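PDB 3LYS: prophage pi2 protein 01, integrase from Lactococcus lactis, which probably binds DNA and takes part in phage DNA integration and recombination; this piece is its helical N-terminal core-binding domain. Local coordinates for residues Y32-T35 / L36-K40. The protein carries 1 engineered substitution. Residues are numbered along the deposited sequence; the frame is centred on the assembly and turned at random.
Sequences YEQT and LKYLK
Gln-34 brings the NE2 end of its carboxamide over one face of the Tyr-38 ring, one turn further along helix 26-42. NE2 stands 3.2 Å above the ring plane, over its centre, with the amide and ring planes turned 38° apart. The chain reaches there because CG lies anti to the backbone N and the bend at chi2 (60°) swings NE2 over the ring. CG stands on the same side of the ring, 3.4 Å from Tyr-38 CE1. Phe-63 and His-67 meet the same tyrosine edge-to-face. Lys-37 runs past on the other side of the amide, its CD 3.8 Å from Gln-34 NE2.

Four consecutive i to i+4 backbone bonds, the alpha-helical pattern, join 32-35 to 36-40. Leu-36 N, Lys-37 N, Tyr-38 N and Leu-39 N donate in turn to the carbonyls of Tyr-32, Glu-33, Gln-34 and Thr-35; the bond from Tyr-38 N to Gln-34 O, at 2.8 Å, is the straightest, with an N-H...O angle of 175°. This helix belongs to the SAM-like, core-binding domain of the integrase, where it packs against helices 8-19 and 69-88.

The inward face carries Thr-35 and Leu-39, both buried: the leucine touches Ile-8, Phe-12 and Phe-75, the threonine Phe-12, Phe-75 and Val-79. Thr-35 OG1 is hydrogen-bonded to Gly-31 O within the helix and to Arg-78 NE on helix 69-88.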
loop_
_atom_site.group_PDB
_atom_site.type_symbol
_atom_site.label_atom_id
_atom_site.label_comp_id
_atom_site.label_asym_id
_atom_site.label_seq_id
_atom_site.Cartn_x
_atom_site.Cartn_y
_atom_site.Cartn_z
ATOM N N TYR A 32 -9.752 1.437 2.725
ATOM C CA TYR A 32 -8.813 0.330 2.738
ATOM C C TYR A 32 -9.244 -0.753 1.756
ATOM O O TYR A 32 -8.405 -1.406 1.138
ATOM C CB TYR A 32 -8.688 -0.246 4.152
ATOM C CG TYR A 32 -7.999 0.689 5.129
ATOM C CD1 TYR A 32 -8.631 1.854 5.583
ATOM C CD2 TYR A 32 -6.703 0.427 5.578
ATOM C CE1 TYR A 32 -7.986 2.733 6.457
ATOM C CE2 TYR A 32 -6.053 1.300 6.448
ATOM C CZ TYR A 32 -6.703 2.447 6.881
ATOM O OH TYR A 32 -6.072 3.306 7.744
ATOM N N GLU A 33 -10.547 -0.941 1.599
ATOM C CA GLU A 33 -11.020 -1.956 0.675
ATOM C C GLU A 33 -10.648 -1.530 -0.737
ATOM O O GLU A 33 -10.278 -2.363 -1.564
ATOM C CB GLU A 33 -12.528 -2.120 0.798
ATOM C CG GLU A 33 -13.022 -2.164 2.225
ATOM C CD GLU A 33 -14.369 -2.843 2.348
ATOM O OE1 GLU A 33 -14.417 -4.097 2.262
ATOM O OE2 GLU A 33 -15.383 -2.121 2.520
ATOM N N GLN A 34 -10.742 -0.225 -0.995
ATOM C CA GLN A 34 -10.407 0.352 -2.302
ATOM C C GLN A 34 -8.916 0.203 -2.547
ATOM O O GLN A 34 -8.476 -0.270 -3.594
ATOM C CB GLN A 34 -10.770 1.840 -2.352
ATOM C CG GLN A 34 -10.444 2.502 -3.684
ATOM C CD GLN A 34 -11.179 1.856 -4.859
ATOM O OE1 GLN A 34 -12.386 2.036 -5.033
ATOM N NE2 GLN A 34 -10.448 1.085 -5.659
ATOM N N THR A 35 -8.142 0.631 -1.567
ATOM C CA THR A 35 -6.700 0.533 -1.666
ATOM C C THR A 35 -6.319 -0.925 -1.925
ATOM O O THR A 35 -5.399 -1.202 -2.689
ATOM C CB THR A 35 -6.062 1.056 -0.381
ATOM O OG1 THR A 35 -6.355 2.453 -0.257
ATOM C CG2 THR A 35 -4.566 0.855 -0.409
ATOM N N LEU A 36 -7.035 -1.846 -1.287
ATOM C CA LEU A 36 -6.785 -3.262 -1.476
ATOM C C LEU A 36 -7.005 -3.588 -2.943
ATOM O O LEU A 36 -6.145 -4.160 -3.600
ATOM C CB LEU A 36 -7.743 -4.094 -0.625
ATOM C CG LEU A 36 -7.904 -5.559 -1.052
ATOM C CD1 LEU A 36 -6.583 -6.290 -0.926
ATOM C CD2 LEU A 36 -8.967 -6.223 -0.201
ATOM N N LYS A 37 -8.177 -3.224 -3.446
ATOM C CA LYS A 37 -8.544 -3.450 -4.842
ATOM C C LYS A 37 -7.443 -2.917 -5.748
ATOM O O LYS A 37 -6.897 -3.641 -6.581
ATOM C CB LYS A 37 -9.869 -2.734 -5.135
ATOM C CG LYS A 37 -10.486 -2.978 -6.510
ATOM C CD LYS A 37 -11.891 -2.350 -6.613
ATOM C CE LYS A 37 -12.518 -2.601 -7.986
ATOM N NZ LYS A 37 -13.935 -2.153 -8.071
ATOM N N TYR A 38 -7.129 -1.637 -5.578
ATOM C CA TYR A 38 -6.076 -0.995 -6.357
ATOM C C TYR A 38 -4.833 -1.862 -6.340
ATOM O O TYR A 38 -4.265 -2.182 -7.379
ATOM C CB TYR A 38 -5.738 0.371 -5.760
ATOM C CG TYR A 38 -6.721 1.465 -6.093
ATOM C CD1 TYR A 38 -6.908 2.527 -5.233
ATOM C CD2 TYR A 38 -7.425 1.469 -7.297
ATOM C CE1 TYR A 38 -7.756 3.572 -5.552
ATOM C CE2 TYR A 38 -8.281 2.521 -7.628
ATOM C CZ TYR A 38 -8.431 3.573 -6.734
ATOM O OH TYR A 38 -9.224 4.656 -7.030
ATOM N N LEU A 39 -4.422 -2.240 -5.140
ATOM C CA LEU A 39 -3.249 -3.070 -4.980
ATOM C C LEU A 39 -3.322 -4.320 -5.860
ATOM O O LEU A 39 -2.352 -4.670 -6.516
ATOM C CB LEU A 39 -3.094 -3.457 -3.512
ATOM C CG LEU A 39 -1.687 -3.435 -2.924
ATOM C CD1 LEU A 39 -1.009 -2.115 -3.199
ATOM C CD2 LEU A 39 -1.775 -3.678 -1.435
ATOM N N LYS A 40 -4.471 -4.980 -5.901
ATOM C CA LYS A 40 -4.595 -6.188 -6.702
ATOM C C LYS A 40 -4.372 -5.928 -8.180
ATOM O O LYS A 40 -3.864 -6.781 -8.912
ATOM C CB LYS A 40 -5.967 -6.838 -6.484
ATOM C CG LYS A 40 -6.203 -7.370 -5.085
ATOM C CD LYS A 40 -7.508 -8.130 -5.027
ATOM C CE LYS A 40 -7.761 -8.697 -3.639
ATOM N NZ LYS A 40 -9.075 -9.402 -3.554
#